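Folylpolyglutamate synthase protein FOLC (Mycobacterium tuberculosis, PDB 2VOS) probably adds L-glutamate to dihydropteroate and, one residue at a time, to tetrahydrofolate polyglutamates, using ATP and magnesium. Local coordinates at residues 50-55 with 132-137; 354-359 with 384-389. All blocks are in the same frame, centred on the assembly; numbering follows the deposited sequence. Where two conformers were deposited one is given.

In the fold
Interaction 1 and interaction 2 lie in different parts of the chain, their centres about 36 Å apart and their nearest atoms about 21 Å apart. They follow one another in sequence: 50-55 with 132-137 is complete before 354-359 with 384-389 begins. The first is apolar packing between two helices, its centre about 28 Å from the centre of the chain and away from the nucleotide and metal sites. The second, about 15 Å from that centre, belongs to the glutamate ligase domain and reaches the active site: H354 binds magnesium together with D200 of the Mur ligase middle domain, beside the bound ADP, while K385 forms a salt bridge with D200.

Interaction 1: 50-55 with 132-137; sequences ISALMD and ALIDQQ
I134 reaches across from helix 117-140 and lays its longer branch over the turn of helix 48-56 formed by A52 and L53. The CD1 methyl of I134 meets A52 CB at 3.6 Å, methyl against methyl, and one bond back CG1 of I134 sits 3.9 Å from L53 CA and 4.0 Å from L53 CB. What I134 touches is therefore mostly the backbone and CB atoms of its partner, and the helices come near enough for the CA atoms of L53 and I134 to lie 6.4 Å apart. Alanine suits such a place because its single methyl lets the larger neighbour in, while isoleucine, branched at CB, is broad close to its own helix.

The torsions set the direction. CG1 of I134 stands anti to its carbonyl carbon (chi1 -62°), and a second bend at chi2 (-53°) swings CD1 to A52. L53, with CG anti to the backbone N, carries its isobutyl end to L130 and V131, one turn earlier on helix 117-140. R49 and L56 extend the row against I134 at both ends. Next to I134, D135 pairs with R37 and accepts from the backbone N of M149, a residue that L53 also touches.

A157 of helix 151-165 receives I50, L53 and M54, so helix 48-56 meets helices 117-140 and 151-165 together at L53, and the chain then runs on to strand 66-70 inside the large mixed sheet.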
ATOM      1  N   ILE A  50      18.101   5.452  13.240  1.00 42.82           N
ATOM      2  CA  ILE A  50      17.830   6.093  11.947  1.00 42.00           C
ATOM      3  C   ILE A  50      18.121   7.603  12.091  1.00 41.78           C
ATOM      4  O   ILE A  50      18.658   8.225  11.181  1.00 40.51           O
ATOM      5  CB  ILE A  50      16.373   5.837  11.493  1.00 44.37           C
ATOM      6  CG1 ILE A  50      16.128   6.393  10.080  1.00 45.21           C
ATOM      7  CG2 ILE A  50      15.368   6.487  12.441  1.00 42.87           C
ATOM      8  CD1 ILE A  50      16.902   5.676   9.034  1.00 46.18           C
ATOM      9  N   SER A  51      17.791   8.217  13.243  1.00 41.17           N
ATOM     10  CA  SER A  51      18.202   9.616  13.455  1.00 40.85           C
ATOM     11  C   SER A  51      19.714   9.829  13.386  1.00 41.01           C
ATOM     12  O   SER A  51      20.174  10.782  12.768  1.00 41.06           O
ATOM     13  CB  SER A  51      17.703  10.167  14.775  1.00 41.19           C
ATOM     14  OG  SER A  51      16.293  10.197  14.766  1.00 43.76           O
ATOM     15  N   ALA A  52      20.477   8.969  14.060  1.00 40.17           N
ATOM     16  CA  ALA A  52      21.915   9.062  14.002  1.00 41.18           C
ATOM     17  C   ALA A  52      22.422   8.934  12.567  1.00 41.99           C
ATOM     18  O   ALA A  52      23.328   9.662  12.157  1.00 42.47           O
ATOM     19  CB  ALA A  52      22.568   8.001  14.915  1.00 40.54           C
ATOM     20  N   LEU A  53      21.904   7.945  11.835  1.00 42.40           N
ATOM     21  CA  LEU A  53      22.340   7.742  10.437  1.00 42.12           C
ATOM     22  C   LEU A  53      22.048   8.988   9.579  1.00 42.71           C
ATOM     23  O   LEU A  53      22.922   9.438   8.794  1.00 43.79           O
ATOM     24  CB  LEU A  53      21.666   6.531   9.847  1.00 40.79           C
ATOM     25  CG  LEU A  53      22.072   6.245   8.372  1.00 43.28           C
ATOM     26  CD1 LEU A  53      23.619   6.133   8.172  1.00 43.39           C
ATOM     27  CD2 LEU A  53      21.342   5.018   7.816  1.00 43.68           C
HETATM   28  N   MSE A  54      20.832   9.534   9.680  1.00 42.13           N
HETATM   29  CA  MSE A  54      20.487  10.770   8.946  1.00 43.24           C
HETATM   30  C   MSE A  54      21.476  11.901   9.313  1.00 43.22           C
HETATM   31  O   MSE A  54      21.931  12.618   8.442  1.00 42.88           O
HETATM   32  CB  MSE A  54      19.087  11.263   9.301  1.00 43.44           C
HETATM   33  CG  MSE A  54      17.937  10.529   8.662  1.00 45.86           C
HETATM   34 SE   MSE A  54      18.162  10.318   6.698  1.00 58.11          SE
HETATM   35  CE  MSE A  54      18.415   8.487   7.051  1.00 27.05           C
ATOM     36  N   ASP A  55      21.811  12.067  10.603  1.00 44.19           N
ATOM     37  CA  ASP A  55      22.855  13.044  10.953  1.00 45.79           C
ATOM     38  C   ASP A  55      24.182  12.855  10.200  1.00 45.79           C
ATOM     39  O   ASP A  55      24.753  13.818   9.684  1.00 46.83           O
ATOM     40  CB  ASP A  55      23.171  13.036  12.447  1.00 46.64           C
ATOM     41  CG  ASP A  55      22.115  13.676  13.230  1.00 52.96           C
ATOM     42  OD1 ASP A  55      21.058  14.034  12.614  1.00 60.32           O
ATOM     43  OD2 ASP A  55      22.318  13.821  14.456  1.00 57.65           O
ATOM     44  N   ALA A 132      27.313   0.994   8.381  1.00 43.05           N
ATOM     45  CA  ALA A 132      28.270   0.147   9.162  1.00 42.58           C
ATOM     46  C   ALA A 132      28.680   0.846  10.466  1.00 43.69           C
ATOM     47  O   ALA A 132      28.850   0.228  11.511  1.00 41.60           O
ATOM     48  CB  ALA A 132      29.523  -0.151   8.343  1.00 42.46           C
ATOM     49  N   LEU A 133      28.858   2.161  10.395  1.00 45.39           N
ATOM     50  CA  LEU A 133      29.332   2.892  11.565  1.00 46.91           C
ATOM     51  C   LEU A 133      28.247   2.918  12.634  1.00 47.12           C
ATOM     52  O   LEU A 133      28.529   2.703  13.809  1.00 47.24           O
ATOM     53  CB  LEU A 133      29.737   4.310  11.164  1.00 47.38           C
ATOM     54  CG  LEU A 133      30.379   5.162  12.255  1.00 49.48           C
ATOM     55  CD1 LEU A 133      31.645   4.465  12.828  1.00 49.91           C
ATOM     56  CD2 LEU A 133      30.733   6.540  11.674  1.00 49.04           C
ATOM     57  N   ILE A 134      27.008   3.176  12.236  1.00 47.22           N
ATOM     58  CA  ILE A 134      25.884   3.107  13.179  1.00 47.41           C
ATOM     59  C   ILE A 134      25.711   1.691  13.720  1.00 48.19           C
ATOM     60  O   ILE A 134      25.471   1.523  14.931  1.00 48.74           O
ATOM     61  CB  ILE A 134      24.535   3.593  12.572  1.00 47.69           C
ATOM     62  CG1 ILE A 134      24.603   5.059  12.145  1.00 46.33           C
ATOM     63  CG2 ILE A 134      23.378   3.395  13.585  1.00 47.77           C
ATOM     64  CD1 ILE A 134      25.101   6.018  13.250  1.00 44.93           C
ATOM     65  N   ASP A 135      25.829   0.674  12.855  1.00 48.42           N
ATOM     66  CA  ASP A 135      25.724  -0.739  13.289  1.00 48.74           C
ATOM     67  C   ASP A 135      26.732  -0.989  14.410  1.00 49.53           C
ATOM     68  O   ASP A 135      26.412  -1.638  15.375  1.00 49.44           O
ATOM     69  CB  ASP A 135      26.059  -1.766  12.174  1.00 48.39           C
ATOM     70  CG  ASP A 135      24.947  -1.966  11.132  1.00 49.41           C
ATOM     71  OD1 ASP A 135      23.736  -1.739  11.379  1.00 51.45           O
ATOM     72  OD2 ASP A 135      25.292  -2.381  10.016  1.00 45.69           O
ATOM     73  N   GLN A 136      27.961  -0.505  14.249  1.00 50.74           N
ATOM     74  CA  GLN A 136      29.034  -0.744  15.230  1.00 52.56           C
ATOM     75  C   GLN A 136      28.854   0.101  16.521  1.00 53.81           C
ATOM     76  O   GLN A 136      29.041  -0.413  17.628  1.00 53.16           O
ATOM     77  CB  GLN A 136      30.429  -0.513  14.611  1.00 51.80           C
ATOM     78  N   GLN A 137      28.530   1.395  16.362  1.00 54.35           N
ATOM     79  CA  GLN A 137      28.308   2.283  17.499  1.00 55.64           C
ATOM     80  C   GLN A 137      27.104   1.807  18.309  1.00 57.09           C
ATOM     81  O   GLN A 137      27.086   1.932  19.548  1.00 58.01           O
ATOM     82  CB  GLN A 137      28.120   3.730  17.048  1.00 55.15           C
ATOM     83  CG  GLN A 137      29.416   4.502  16.918  1.00 54.63           C
ATOM     84  CD  GLN A 137      29.242   5.854  16.209  1.00 56.04           C
ATOM     85  OE1 GLN A 137      28.121   6.393  16.058  1.00 50.72           O
ATOM     86  NE2 GLN A 137      30.369   6.406  15.758  1.00 56.31           N
TER

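Interaction 2: 354-359 with 384-389. With MG (magnesium ion), chain C; ADP (adenosine-5'-diphosphate), chain B.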
ATOM      1  N   HIS A 354      -5.177  -8.252   2.475  1.00 42.33           N
ATOM      2  CA  HIS A 354      -4.590  -9.085   3.518  1.00 42.84           C
ATOM      3  C   HIS A 354      -5.160  -8.683   4.905  1.00 42.11           C
ATOM      4  O   HIS A 354      -4.528  -8.935   5.972  1.00 41.15           O
ATOM      5  CB  HIS A 354      -3.069  -8.978   3.528  1.00 41.24           C
ATOM      6  CG  HIS A 354      -2.584  -7.598   3.755  1.00 43.48           C
ATOM      7  ND1 HIS A 354      -2.199  -6.776   2.719  1.00 46.09           N
ATOM      8  CD2 HIS A 354      -2.455  -6.871   4.885  1.00 41.65           C
ATOM      9  CE1 HIS A 354      -1.814  -5.616   3.209  1.00 44.77           C
ATOM     10  NE2 HIS A 354      -1.959  -5.647   4.516  1.00 46.45           N
ATOM     11  N   ASN A 355      -6.358  -8.088   4.886  1.00 41.66           N
ATOM     12  CA  ASN A 355      -7.066  -7.848   6.136  1.00 40.95           C
ATOM     13  C   ASN A 355      -8.577  -7.788   5.826  1.00 40.99           C
ATOM     14  O   ASN A 355      -8.972  -7.762   4.664  1.00 41.56           O
ATOM     15  CB  ASN A 355      -6.571  -6.569   6.857  1.00 40.31           C
ATOM     16  CG  ASN A 355      -7.019  -5.242   6.119  1.00 43.13           C
ATOM     17  OD1 ASN A 355      -7.333  -5.281   4.951  1.00 44.54           O
ATOM     18  ND2 ASN A 355      -7.097  -4.131   6.827  1.00 43.91           N
ATOM     19  N   PRO A 356      -9.424  -7.776   6.867  1.00 41.48           N
ATOM     20  CA  PRO A 356     -10.871  -7.861   6.601  1.00 41.70           C
ATOM     21  C   PRO A 356     -11.375  -6.667   5.805  1.00 43.27           C
ATOM     22  O   PRO A 356     -12.104  -6.878   4.849  1.00 43.42           O
ATOM     23  CB  PRO A 356     -11.495  -7.878   7.994  1.00 41.40           C
ATOM     24  CG  PRO A 356     -10.449  -8.636   8.808  1.00 41.15           C
ATOM     25  CD  PRO A 356      -9.109  -8.055   8.276  1.00 40.54           C
ATOM     26  N   ALA A 357     -11.010  -5.438   6.189  1.00 44.40           N
ATOM     27  CA  ALA A 357     -11.409  -4.267   5.401  1.00 44.08           C
ATOM     28  C   ALA A 357     -11.014  -4.370   3.901  1.00 44.79           C
ATOM     29  O   ALA A 357     -11.849  -4.069   3.042  1.00 43.32           O
ATOM     30  CB  ALA A 357     -10.878  -2.978   5.993  1.00 44.47           C
ATOM     31  N   GLY A 358      -9.768  -4.766   3.584  1.00 43.37           N
ATOM     32  CA  GLY A 358      -9.365  -4.909   2.203  1.00 43.13           C
ATOM     33  C   GLY A 358     -10.097  -6.059   1.493  1.00 44.56           C
ATOM     34  O   GLY A 358     -10.457  -5.933   0.309  1.00 46.28           O
ATOM     35  N   ALA A 359     -10.308  -7.194   2.169  1.00 43.55           N
ATOM     36  CA  ALA A 359     -10.987  -8.360   1.534  1.00 44.49           C
ATOM     37  C   ALA A 359     -12.470  -8.009   1.258  1.00 45.03           C
ATOM     38  O   ALA A 359     -13.067  -8.440   0.267  1.00 45.18           O
ATOM     39  CB  ALA A 359     -10.924  -9.618   2.464  1.00 44.27           C
ATOM     40  N   ASP A 384       0.159 -13.658  10.634  1.00 39.72           N
ATOM     41  CA  ASP A 384      -0.144 -12.595  11.598  1.00 41.30           C
ATOM     42  C   ASP A 384      -1.424 -11.817  11.236  1.00 40.45           C
ATOM     43  O   ASP A 384      -1.756 -10.848  11.921  1.00 39.44           O
ATOM     44  CB  ASP A 384       1.029 -11.622  11.738  1.00 42.13           C
ATOM     45  CG  ASP A 384       1.243 -10.815  10.458  1.00 49.83           C
ATOM     46  OD1 ASP A 384       1.267 -11.475   9.386  1.00 52.00           O
ATOM     47  OD2 ASP A 384       1.287  -9.535  10.496  1.00 56.16           O
ATOM     48  N   LYS A 385      -2.130 -12.254  10.189  1.00 38.51           N
ATOM     49  CA  LYS A 385      -3.395 -11.617   9.754  1.00 38.65           C
ATOM     50  C   LYS A 385      -4.679 -12.188  10.331  1.00 40.16           C
ATOM     51  O   LYS A 385      -4.742 -13.325  10.871  1.00 40.47           O
ATOM     52  CB  LYS A 385      -3.518 -11.635   8.213  1.00 37.45           C
ATOM     53  CG  LYS A 385      -2.283 -11.123   7.536  1.00 37.64           C
ATOM     54  CD  LYS A 385      -1.833  -9.803   8.122  1.00 37.19           C
ATOM     55  CE  LYS A 385      -0.730  -9.245   7.201  1.00 40.54           C
ATOM     56  NZ  LYS A 385       0.005  -8.060   7.745  1.00 40.46           N
ATOM     57  N   ASP A 386      -5.753 -11.422  10.192  1.00 40.98           N
ATOM     58  CA  ASP A 386      -7.054 -11.926  10.581  1.00 42.45           C
ATOM     59  C   ASP A 386      -7.565 -12.815   9.442  1.00 42.57           C
ATOM     60  O   ASP A 386      -8.432 -12.420   8.656  1.00 42.48           O
ATOM     61  CB  ASP A 386      -8.005 -10.768  10.861  1.00 42.31           C
ATOM     62  CG  ASP A 386      -9.363 -11.243  11.357  1.00 44.43           C
ATOM     63  OD1 ASP A 386      -9.617 -12.478  11.413  1.00 43.15           O
ATOM     64  OD2 ASP A 386     -10.168 -10.365  11.718  1.00 47.62           O
ATOM     65  N   VAL A 387      -7.031 -14.031   9.378  1.00 42.96           N
ATOM     66  CA  VAL A 387      -7.414 -15.021   8.354  1.00 44.00           C
ATOM     67  C   VAL A 387      -8.913 -15.275   8.293  1.00 42.23           C
ATOM     68  O   VAL A 387      -9.511 -15.250   7.212  1.00 39.95           O
ATOM     69  CB  VAL A 387      -6.702 -16.368   8.605  1.00 44.59           C
ATOM     70  CG1 VAL A 387      -6.871 -17.278   7.396  1.00 47.36           C
ATOM     71  CG2 VAL A 387      -5.220 -16.081   8.878  1.00 48.37           C
ATOM     72  N   ASP A 388      -9.526 -15.516   9.447  1.00 41.69           N
ATOM     73  CA  ASP A 388     -10.977 -15.799   9.464  1.00 43.68           C
ATOM     74  C   ASP A 388     -11.824 -14.592   8.934  1.00 43.69           C
ATOM     75  O   ASP A 388     -12.755 -14.785   8.142  1.00 44.45           O
ATOM     76  CB  ASP A 388     -11.422 -16.219  10.866  1.00 43.54           C
ATOM     77  CG  ASP A 388     -12.869 -16.627  10.905  1.00 49.13           C
ATOM     78  OD1 ASP A 388     -13.208 -17.678  10.284  1.00 51.19           O
ATOM     79  OD2 ASP A 388     -13.658 -15.895  11.566  1.00 51.53           O
ATOM     80  N   GLY A 389     -11.466 -13.367   9.331  1.00 42.62           N
ATOM     81  CA  GLY A 389     -12.107 -12.167   8.789  1.00 43.18           C
ATOM     82  C   GLY A 389     -11.915 -12.021   7.265  1.00 43.47           C
ATOM     83  O   GLY A 389     -12.835 -11.604   6.528  1.00 44.32           O
TER
HETATM   84 MG    MG C1491      -1.518  -4.021   5.686  1.00 39.43          MG
HETATM   85  PB  ADP B1490      -1.616  -0.193   2.223  1.00 32.04           P
HETATM   86  O1B ADP B1490      -0.417   0.442   1.567  1.00 29.25           O
HETATM   87  O2B ADP B1490      -1.371  -1.616   2.642  1.00 33.59           O
HETATM   88  O3B ADP B1490      -2.316   0.625   3.265  1.00 30.87           O
HETATM   89  PA  ADP B1490      -2.760  -0.504  -0.495  1.00 32.77           P
HETATM   90  O1A ADP B1490      -1.520  -1.313  -0.846  1.00 31.51           O
HETATM   91  O2A ADP B1490      -3.323   0.631  -1.336  1.00 26.12           O
HETATM   92  O3A ADP B1490      -2.807  -0.214   1.116  1.00 31.81           O
HETATM   93  O5' ADP B1490      -3.934  -1.625  -0.573  1.00 35.29           O
HETATM   94  C5' ADP B1490      -3.836  -2.955  -0.043  1.00 33.51           C
HETATM   95  C4' ADP B1490      -5.215  -3.604  -0.298  1.00 39.19           C
HETATM   96  O4' ADP B1490      -6.215  -2.908   0.496  1.00 34.70           O
HETATM   97  C3' ADP B1490      -5.751  -3.413  -1.715  1.00 41.59           C
HETATM   98  O3' ADP B1490      -5.522  -4.562  -2.505  1.00 47.10           O
HETATM   99  C2' ADP B1490      -7.246  -3.281  -1.645  1.00 42.55           C
HETATM  100  O2' ADP B1490      -7.780  -4.635  -1.446  1.00 48.77           O
HETATM  101  C1' ADP B1490      -7.425  -2.689  -0.271  1.00 37.44           C
HETATM  102  N9  ADP B1490      -7.619  -1.212  -0.197  1.00 34.80           N
HETATM  103  C8  ADP B1490      -6.869  -0.171  -0.694  1.00 32.19           C
HETATM  104  N7  ADP B1490      -7.420   1.019  -0.311  1.00 31.85           N
HETATM  105  C5  ADP B1490      -8.457   0.723   0.527  1.00 31.30           C
HETATM  106  C6  ADP B1490      -9.439   1.477   1.315  1.00 33.48           C
HETATM  107  N6  ADP B1490      -9.440   2.827   1.310  1.00 30.42           N
HETATM  108  N1  ADP B1490     -10.352   0.759   1.979  1.00 30.70           N
HETATM  109  C2  ADP B1490     -10.456  -0.595   1.988  1.00 31.87           C
HETATM  110  N3  ADP B1490      -9.571  -1.375   1.313  1.00 32.58           N
HETATM  111  C4  ADP B1490      -8.598  -0.741   0.580  1.00 34.00           C
HETATM  112  O   HOH W   1      -5.442  -8.933   8.840  1.00 28.88           O
HETATM  113  O   HOH W   2       0.095  -4.833   6.326  1.00 43.24           O
HETATM  114  O   HOH W   3      -3.123  -2.920   4.355  1.00 59.95           O
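K385 wraps its alkyl chain round the carbonyl oxygen of H354 before reaching the imidazole. Its CB lies 3.7 Å from H354 O, and CG, in closest approach, 3.5 Å from that oxygen. A bend at chi2 (-49°) keeps CD beside the same atom, after which the chain runs out extended. CE then approaches the ring obliquely, 3.7 Å from H354 CD2, and at the tip NZ makes a salt bridge with D200 and a weak one with D384 OD2. Lysine fits because its methylenes can pack on a histidine while its ammonium serves the acids beyond. H354 O also receives a bond from a water that accepts from D386 N at 2.8 Å, so the two loops are joined through solvent.

The ring of H354 is held at both nitrogens: ND1 bonds to A352 O, and NE2 binds magnesium at 2.1 Å. D200 and two waters share the metal, and one of these waters donates to ADP O2B.

Farther along, P356 CG rests 3.4 Å from D386 OD2, and G389, lacking a side chain, lets the proline ring come close. Both segments begin helices: N355 OD1 takes G358 N at 2.8 Å and D386 OD1 takes G389 N at 2.9 Å, each from above the acceptor's plane. These are side-chain N-caps. Through H354, A357 and G358, segment 354-359 supplies part of the ligase-domain face of the interdomain nucleotide and magnesium site, as in Mur ligase relatives.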